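Local structure of response regulator receiver modulated diguanylate cyclase with PAS/PAC sensor (Desulfovibrio desulfuricans subsp. desulfuricans, 3CG0) at residues 69-74 / 101-106; 58-63 / 75-80; 38-43 / 47-52. The protein probably synthesises the second messenger cyclic di-GMP under control of phosphorylation, the chain here being its CheY-like receiver domain. One frame throughout, in Å; residues are numbered along the deposited sequence.

Helix 70-80 ties the three contacts together inside one CheY-like receiver domain. Its first turns serve contact 1 and its later turns contact 2; the centres of contacts 1 and 2 are about 5 Å apart. Gly70 O sits 3.3 Å from Val60 CG1, and Ala74 CB sits 4.1 Å from Val60 CG2. Contact 3 is the neighbouring strand-to-helix turn, its centre about 10 Å from that of contact 2 and 15 Å from that of contact 1. It meets the same helix where Leu77 CD2 packs 3.8 Å from Ala50 CB. Asp61, the predicted phosphorylation site, unmodified here, belongs to segment 58-63 of contact 2, at the end of its strand.

Contact 1 of 3, residues 69-74 / 101-106; sequences DGVETA and KRVNPF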
loop_
_atom_site.group_PDB
_atom_site.type_symbol
_atom_site.label_atom_id
_atom_site.label_comp_id
_atom_site.label_asym_id
_atom_site.label_seq_id
_atom_site.Cartn_x
_atom_site.Cartn_y
_atom_site.Cartn_z
ATOM N N ASP C 69 34.561 -19.582 7.115
ATOM C CA ASP C 69 34.254 -19.829 5.709
ATOM C C ASP C 69 33.216 -18.821 5.204
ATOM O O ASP C 69 32.779 -17.951 5.962
ATOM C CB ASP C 69 33.864 -21.296 5.435
ATOM C CG ASP C 69 32.663 -21.766 6.246
ATOM O OD1 ASP C 69 32.819 -22.756 6.993
ATOM O OD2 ASP C 69 31.564 -21.175 6.130
ATOM N N GLY C 70 32.835 -18.936 3.934
ATOM C CA GLY C 70 31.896 -18.003 3.312
ATOM C C GLY C 70 30.532 -18.051 3.961
ATOM O O GLY C 70 29.891 -17.025 4.170
ATOM N N VAL C 71 30.115 -19.258 4.317
ATOM C CA VAL C 71 28.798 -19.478 4.891
ATOM C C VAL C 71 28.692 -18.888 6.300
ATOM O O VAL C 71 27.708 -18.214 6.616
ATOM C CB VAL C 71 28.388 -20.974 4.788
ATOM C CG1 VAL C 71 27.094 -21.238 5.502
ATOM C CG2 VAL C 71 28.228 -21.360 3.322
ATOM N N GLU C 72 29.725 -19.103 7.112
ATOM C CA GLU C 72 29.780 -18.592 8.479
ATOM C C GLU C 72 29.969 -17.087 8.534
ATOM O O GLU C 72 29.484 -16.430 9.449
ATOM C CB GLU C 72 30.942 -19.223 9.239
ATOM C CG GLU C 72 30.818 -20.710 9.511
ATOM C CD GLU C 72 32.027 -21.243 10.256
ATOM O OE1 GLU C 72 31.852 -21.720 11.397
ATOM O OE2 GLU C 72 33.157 -21.163 9.710
ATOM N N THR C 73 30.729 -16.554 7.582
ATOM C CA THR C 73 30.890 -15.115 7.441
ATOM C C THR C 73 29.530 -14.500 7.091
ATOM O O THR C 73 29.091 -13.575 7.749
ATOM C CB THR C 73 31.950 -14.780 6.373
ATOM O OG1 THR C 73 33.192 -15.405 6.731
ATOM C CG2 THR C 73 32.152 -13.300 6.274
ATOM N N ALA C 74 28.852 -15.054 6.093
ATOM C CA ALA C 74 27.502 -14.579 5.739
ATOM C C ALA C 74 26.473 -14.765 6.869
ATOM O O ALA C 74 25.712 -13.853 7.155
ATOM C CB ALA C 74 27.038 -15.257 4.500
ATOM N N LYS C 101 21.919 -22.373 2.463
ATOM C CA LYS C 101 20.463 -22.281 2.614
ATOM C C LYS C 101 20.050 -21.708 3.980
ATOM O O LYS C 101 19.173 -20.852 4.053
ATOM C CB LYS C 101 19.819 -23.657 2.404
ATOM C CG LYS C 101 18.301 -23.623 2.215
ATOM C CD LYS C 101 17.614 -24.914 2.669
ATOM C CE LYS C 101 17.518 -25.966 1.561
ATOM N NZ LYS C 101 18.744 -26.812 1.461
ATOM N N ARG C 102 20.715 -22.163 5.042
ATOM C CA ARG C 102 20.376 -21.786 6.422
ATOM C C ARG C 102 20.626 -20.331 6.817
ATOM O O ARG C 102 20.029 -19.849 7.784
ATOM C CB ARG C 102 21.073 -22.709 7.430
ATOM C CG ARG C 102 20.390 -24.053 7.622
ATOM C CD ARG C 102 21.168 -25.198 6.997
ATOM N NE ARG C 102 22.325 -25.581 7.807
ATOM C CZ ARG C 102 23.019 -26.710 7.653
ATOM N NH1 ARG C 102 22.682 -27.593 6.717
ATOM N NH2 ARG C 102 24.056 -26.961 8.443
ATOM N N VAL C 103 21.498 -19.626 6.093
ATOM C CA VAL C 103 21.690 -18.188 6.346
ATOM C C VAL C 103 20.605 -17.390 5.605
ATOM O O VAL C 103 20.447 -16.185 5.816
ATOM C CB VAL C 103 23.144 -17.678 6.006
ATOM C CG1 VAL C 103 24.179 -18.775 6.207
ATOM C CG2 VAL C 103 23.250 -17.114 4.603
ATOM N N ASN C 104 19.839 -18.106 4.785
ATOM C CA ASN C 104 18.854 -17.550 3.851
ATOM C C ASN C 104 19.350 -16.330 3.074
ATOM O O ASN C 104 18.967 -15.196 3.389
ATOM C CB ASN C 104 17.506 -17.268 4.532
ATOM C CG ASN C 104 16.405 -16.919 3.526
ATOM O OD1 ASN C 104 16.296 -17.535 2.455
ATOM N ND2 ASN C 104 15.604 -15.910 3.858
ATOM N N PRO C 105 20.215 -16.556 2.062
ATOM C CA PRO C 105 20.663 -15.433 1.259
ATOM C C PRO C 105 19.573 -15.048 0.281
ATOM O O PRO C 105 18.603 -15.780 0.100
ATOM C CB PRO C 105 21.833 -16.015 0.481
ATOM C CG PRO C 105 21.443 -17.437 0.291
ATOM C CD PRO C 105 20.799 -17.824 1.586
ATOM N N PHE C 106 19.750 -13.909 -0.361
ATOM C CA PHE C 106 18.816 -13.456 -1.345
ATOM C C PHE C 106 18.901 -14.285 -2.629
ATOM O O PHE C 106 17.886 -14.637 -3.234
ATOM C CB PHE C 106 19.095 -11.999 -1.656
ATOM C CG PHE C 106 18.295 -11.490 -2.790
ATOM C CD1 PHE C 106 16.957 -11.163 -2.604
ATOM C CD2 PHE C 106 18.863 -11.367 -4.052
ATOM C CE1 PHE C 106 16.204 -10.697 -3.657
ATOM C CE2 PHE C 106 18.123 -10.899 -5.106
ATOM C CZ PHE C 106 16.793 -10.574 -4.903
#
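Val103 leans on Val71 and Ala74, joining the loop between helix 94-101 and strand 107-110 to the first turns of helix 70-80 in the doubly wound alpha/beta receiver fold. The packing is apolar and modest, about 117 Å² in all. Each methyl of Val103 has its own target: CG1 meets Val71 CG1 at 3.9 Å and also rests 3.6 Å from the backbone Val71 O, while CG2 reaches Ala74 CB at 4.2 Å. The chi1 of Val103, -30°, is turned well off a staggered position, and this rotation places the two methyls against different residues of the helix. Phe87 of strand 85-89 touches both Val103 and Ala74 from the sheet side. Beyond the valine, Asn104 hydrogen-bonds to Asn104 of the second subunit, so this loop also takes part in the assembly.

Polar bonds organise the start of the helix. Asp69 is its N-cap and forms a capping box with Glu72: Glu72 N gives to Asp69 OD2 at 2.9 Å, and Asp69 N returns a weak bond to Glu72 OE2. A salt bridge from Asp69 OD1 to Arg99 links the cap to helix 94-101. Asp69 O is gripped twice from opposite faces of its plane, by Thr73 N at 3.0 Å and by Thr73 OG1 at 2.7 Å, the hydroxyl lying 38° out of that plane.

Contact 2 of 3, residues 58-63 / 75-80; sequences ALVDIM and ARLAAG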
loop_
_atom_site.group_PDB
_atom_site.type_symbol
_atom_site.label_atom_id
_atom_site.label_comp_id
_atom_site.label_asym_id
_atom_site.label_seq_id
_atom_site.Cartn_x
_atom_site.Cartn_y
_atom_site.Cartn_z
ATOM N N ALA C 58 25.959 -7.214 1.587
ATOM C CA ALA C 58 27.260 -7.862 1.582
ATOM C C ALA C 58 27.307 -8.894 0.472
ATOM O O ALA C 58 26.386 -9.708 0.345
ATOM C CB ALA C 58 27.526 -8.521 2.937
ATOM N N LEU C 59 28.364 -8.845 -0.344
ATOM C CA LEU C 59 28.605 -9.868 -1.359
ATOM C C LEU C 59 29.665 -10.804 -0.831
ATOM O O LEU C 59 30.766 -10.369 -0.543
ATOM C CB LEU C 59 29.057 -9.248 -2.683
ATOM C CG LEU C 59 28.166 -8.191 -3.345
ATOM C CD1 LEU C 59 28.662 -7.929 -4.746
ATOM C CD2 LEU C 59 26.710 -8.607 -3.368
ATOM N N VAL C 60 29.325 -12.082 -0.673
ATOM C CA VAL C 60 30.209 -13.046 -0.001
ATOM C C VAL C 60 30.579 -14.170 -0.958
ATOM O O VAL C 60 29.704 -14.713 -1.657
ATOM C CB VAL C 60 29.560 -13.629 1.299
ATOM C CG1 VAL C 60 30.507 -14.618 2.013
ATOM C CG2 VAL C 60 29.188 -12.519 2.279
ATOM N N ASP C 61 31.866 -14.521 -1.018
ATOM C CA ASP C 61 32.232 -15.694 -1.803
ATOM C C ASP C 61 31.917 -16.924 -0.992
ATOM O O ASP C 61 32.413 -17.088 0.134
ATOM C CB ASP C 61 33.689 -15.704 -2.258
ATOM C CG ASP C 61 33.894 -16.560 -3.507
ATOM O OD1 ASP C 61 33.630 -17.782 -3.467
ATOM O OD2 ASP C 61 34.292 -16.006 -4.551
ATOM N N ILE C 62 31.084 -17.786 -1.570
ATOM C CA ILE C 62 30.599 -18.973 -0.883
ATOM C C ILE C 62 31.750 -19.921 -0.551
ATOM O O ILE C 62 31.683 -20.667 0.420
ATOM C CB ILE C 62 29.455 -19.675 -1.688
ATOM C CG1 ILE C 62 28.621 -20.593 -0.782
ATOM C CG2 ILE C 62 29.981 -20.416 -2.949
ATOM C CD1 ILE C 62 27.225 -20.858 -1.319
ATOM N N MET C 63 32.828 -19.813 -1.329
ATOM C CA MET C 63 33.948 -20.741 -1.281
ATOM C C MET C 63 35.148 -20.263 -0.458
ATOM O O MET C 63 36.222 -20.868 -0.552
ATOM C CB MET C 63 34.377 -21.106 -2.712
ATOM C CG MET C 63 34.178 -22.584 -3.082
ATOM S SD MET C 63 32.483 -23.218 -3.088
ATOM C CE MET C 63 32.753 -24.795 -2.285
ATOM N N ALA C 75 26.470 -15.931 7.526
ATOM C CA ALA C 75 25.616 -16.170 8.709
ATOM C C ALA C 75 25.754 -15.080 9.753
ATOM O O ALA C 75 24.752 -14.597 10.281
ATOM C CB ALA C 75 25.903 -17.533 9.337
ATOM N N ARG C 76 26.986 -14.654 10.019
ATOM C CA ARG C 76 27.208 -13.604 11.001
ATOM C C ARG C 76 26.834 -12.209 10.529
ATOM O O ARG C 76 26.254 -11.436 11.291
ATOM C CB ARG C 76 28.635 -13.649 11.540
ATOM C CG ARG C 76 28.750 -14.555 12.755
ATOM C CD ARG C 76 30.168 -15.035 12.970
ATOM N NE ARG C 76 30.252 -16.045 14.027
ATOM C CZ ARG C 76 30.101 -17.358 13.846
ATOM N NH1 ARG C 76 29.847 -17.860 12.640
ATOM N NH2 ARG C 76 30.204 -18.178 14.886
ATOM N N LEU C 77 27.157 -11.887 9.283
ATOM C CA LEU C 77 26.753 -10.605 8.695
ATOM C C LEU C 77 25.227 -10.476 8.613
ATOM O O LEU C 77 24.677 -9.414 8.912
ATOM C CB LEU C 77 27.395 -10.422 7.309
ATOM C CG LEU C 77 28.929 -10.363 7.215
ATOM C CD1 LEU C 77 29.388 -10.442 5.777
ATOM C CD2 LEU C 77 29.499 -9.135 7.895
ATOM N N ALA C 78 24.555 -11.560 8.221
ATOM C CA ALA C 78 23.086 -11.585 8.076
ATOM C C ALA C 78 22.314 -11.484 9.380
ATOM O O ALA C 78 21.211 -10.934 9.407
ATOM C CB ALA C 78 22.641 -12.820 7.325
ATOM N N ALA C 79 22.886 -12.027 10.450
ATOM C CA ALA C 79 22.207 -12.090 11.738
ATOM C C ALA C 79 22.614 -10.956 12.661
ATOM O O ALA C 79 21.769 -10.381 13.339
ATOM C CB ALA C 79 22.463 -13.423 12.398
ATOM N N GLY C 80 23.904 -10.631 12.672
ATOM C CA GLY C 80 24.450 -9.646 13.603
ATOM C C GLY C 80 24.443 -8.213 13.114
ATOM O O GLY C 80 24.464 -7.282 13.923
#
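A single methyl, Leu77 CD1, carries this whole contact, meeting two residues of the strand at once. It lies 3.9 Å from Ala58 CB and 4.1 Å from Val60 CG2, and because those two strand carbons are themselves 4.4 Å apart, the three form a compact triangle with the leucine methyl over the gap between its partners. Both strand residues turn their CB toward the helix, whereas Leu59 between them points to the other face of the sheet, where it touches Val12.

The leucine's shape explains the reach. With chi1 at -62° its CG lies opposite the carbonyl carbon, and the nearly extended chi2 of 169° extends CD1 to the strand. On the strand, Val60 offers the methyl that sits beside its own backbone N. Leu13 of strand 11-15 also touches both Ala58 and Leu77, and all three residues of the contact are buried.

Strand 57-61 and helix 70-80 are the first two elements of a beta-alpha-beta unit that closes with strand 85-89, so this is the helix packing back on the strand that leads into it. Ala58 and Val60 are hydrogen-bonded through their backbones to Ile86 in that closing strand.

At the end of the strand, Asp61, predicted to be the residue phosphorylated in this receiver domain, carries no phosphate here. Its OD1 accepts from Met63 N at 3.1 Å through the anti lone pair, forming an Asx turn that helps orient the carboxylate. Its OD2 lies toward Lys111 NZ in a long, weak ion pair, with Glu16 OE1 also close by.

Contact 3 of 3, residues 38-43 / 47-52; sequences GVFDNG and VRCAPD
The ring of Phe40 takes Cys49 beside its CE1 and CZ atoms, in an oblique approach. Cys49 CB comes to 3.7 Å from Phe40 CZ, and Cys49 SG to 3.8 Å from Phe40 CE1. The sulfur is 4.9 Å from the ring centroid and 65° off the ring normal, a sulfur-aromatic contact. On the other side of the ring plane from Cys49, Gly38 CA lies 4.0 Å from Phe40 CE2. Glu45 and Ala46 of helix 43-53 touch the phenylalanine too. Its chi1 of -57° turns the ring toward Cys49 of the same helix.

The backbone contributes a helical bond: Val47 N donates to Gly43 O at 3.2 Å. The same oxygen is brushed by a methyl, Val47 CG2, 3.3 Å away. Val47 otherwise turns from segment 38-43, its side chain meeting Arg76 and Leu77 of helix 70-80.

This is the tight strand-to-helix connection of the receiver fold, in which strand 35-40, outermost in this chain's sheet, passes through a short turn into helix 43-53. Further along, the helix kinks where neither Pro51 N nor Asp52 N bonds to the turn before; Asp52 N makes a weak bond to Cys49 O. Across the contact, the one backbone bond belongs to the first turn of the helix, while the apolar CB and the polarisable sulfur of Cys49 probably add dispersion contacts to the ring.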
loop_
_atom_site.group_PDB
_atom_site.type_symbol
_atom_site.label_atom_id
_atom_site.label_comp_id
_atom_site.label_asym_id
_atom_site.label_seq_id
_atom_site.Cartn_x
_atom_site.Cartn_y
_atom_site.Cartn_z
ATOM N N GLY C 38 34.056 -1.553 1.662
ATOM C CA GLY C 38 35.194 -2.358 2.077
ATOM C C GLY C 38 35.326 -3.615 1.263
ATOM O O GLY C 38 34.340 -4.126 0.730
ATOM N N VAL C 39 36.563 -4.098 1.144
ATOM C CA VAL C 39 36.847 -5.371 0.487
ATOM C C VAL C 39 37.722 -6.203 1.433
ATOM O O VAL C 39 38.781 -5.742 1.886
ATOM C CB VAL C 39 37.505 -5.207 -0.897
ATOM C CG1 VAL C 39 37.837 -6.570 -1.500
ATOM C CG2 VAL C 39 36.575 -4.466 -1.853
ATOM N N PHE C 40 37.256 -7.415 1.745
ATOM C CA PHE C 40 37.909 -8.261 2.734
ATOM C C PHE C 40 38.207 -9.624 2.136
ATOM O O PHE C 40 37.460 -10.104 1.286
ATOM C CB PHE C 40 37.015 -8.394 3.967
ATOM C CG PHE C 40 36.657 -7.079 4.599
ATOM C CD1 PHE C 40 37.536 -6.458 5.474
ATOM C CD2 PHE C 40 35.451 -6.455 4.313
ATOM C CE1 PHE C 40 37.230 -5.239 6.060
ATOM C CE2 PHE C 40 35.133 -5.229 4.902
ATOM C CZ PHE C 40 36.025 -4.623 5.771
ATOM N N ASP C 41 39.306 -10.240 2.569
ATOM C CA ASP C 41 39.703 -11.553 2.048
ATOM C C ASP C 41 39.541 -12.669 3.073
ATOM O O ASP C 41 39.444 -13.838 2.717
ATOM C CB ASP C 41 41.123 -11.528 1.452
ATOM C CG ASP C 41 42.217 -11.238 2.491
ATOM O OD1 ASP C 41 43.397 -11.459 2.154
ATOM O OD2 ASP C 41 41.921 -10.783 3.620
ATOM N N ASN C 42 39.540 -12.296 4.344
ATOM C CA ASN C 42 39.167 -13.206 5.410
ATOM C C ASN C 42 37.891 -12.704 6.081
ATOM O O ASN C 42 37.699 -11.495 6.255
ATOM C CB ASN C 42 40.319 -13.409 6.415
ATOM C CG ASN C 42 40.308 -12.406 7.549
ATOM O OD1 ASN C 42 40.147 -12.775 8.711
ATOM N ND2 ASN C 42 40.464 -11.129 7.216
ATOM N N GLY C 43 37.020 -13.641 6.440
ATOM C CA GLY C 43 35.706 -13.310 6.972
ATOM C C GLY C 43 35.632 -12.664 8.343
ATOM O O GLY C 43 34.743 -11.840 8.587
ATOM N N VAL C 47 33.421 -9.029 9.520
ATOM C CA VAL C 47 32.433 -8.988 10.607
ATOM C C VAL C 47 32.792 -7.913 11.649
ATOM O O VAL C 47 31.909 -7.221 12.163
ATOM C CB VAL C 47 32.266 -10.397 11.267
ATOM C CG1 VAL C 47 31.241 -10.376 12.408
ATOM C CG2 VAL C 47 31.861 -11.438 10.225
ATOM N N ARG C 48 34.088 -7.770 11.934
ATOM C CA ARG C 48 34.594 -6.717 12.819
ATOM C C ARG C 48 34.280 -5.298 12.322
ATOM O O ARG C 48 33.774 -4.466 13.077
ATOM C CB ARG C 48 36.108 -6.854 13.006
ATOM C CG ARG C 48 36.562 -8.046 13.845
ATOM C CD ARG C 48 37.938 -7.802 14.496
ATOM N NE ARG C 48 39.048 -7.826 13.538
ATOM C CZ ARG C 48 39.658 -6.746 13.049
ATOM N NH1 ARG C 48 40.655 -6.885 12.184
ATOM N NH2 ARG C 48 39.277 -5.524 13.416
ATOM N N CYS C 49 34.581 -5.031 11.054
ATOM C CA CYS C 49 34.396 -3.693 10.490
ATOM C C CYS C 49 32.949 -3.375 10.138
ATOM O O CYS C 49 32.557 -2.214 10.186
ATOM C CB CYS C 49 35.283 -3.490 9.263
ATOM S SG CYS C 49 37.029 -3.731 9.596
ATOM N N ALA C 50 32.166 -4.404 9.806
ATOM C CA ALA C 50 30.777 -4.227 9.359
ATOM C C ALA C 50 29.891 -3.211 10.119
ATOM O O ALA C 50 29.283 -2.361 9.470
ATOM C CB ALA C 50 30.067 -5.569 9.190
ATOM N N PRO C 51 29.835 -3.268 11.478
ATOM C CA PRO C 51 28.945 -2.296 12.132
ATOM C C PRO C 51 29.416 -0.843 12.010
ATOM O O PRO C 51 28.584 0.074 11.974
ATOM C CB PRO C 51 28.955 -2.734 13.606
ATOM C CG PRO C 51 29.547 -4.097 13.624
ATOM C CD PRO C 51 30.492 -4.132 12.479
ATOM N N ASP C 52 30.732 -0.645 11.926
ATOM C CA ASP C 52 31.314 0.692 11.800
ATOM C C ASP C 52 30.997 1.391 10.477
ATOM O O ASP C 52 30.555 2.545 10.471
ATOM C CB ASP C 52 32.830 0.646 12.027
ATOM C CG ASP C 52 33.201 0.485 13.495
ATOM O OD1 ASP C 52 34.316 -0.015 13.768
ATOM O OD2 ASP C 52 32.387 0.858 14.372
#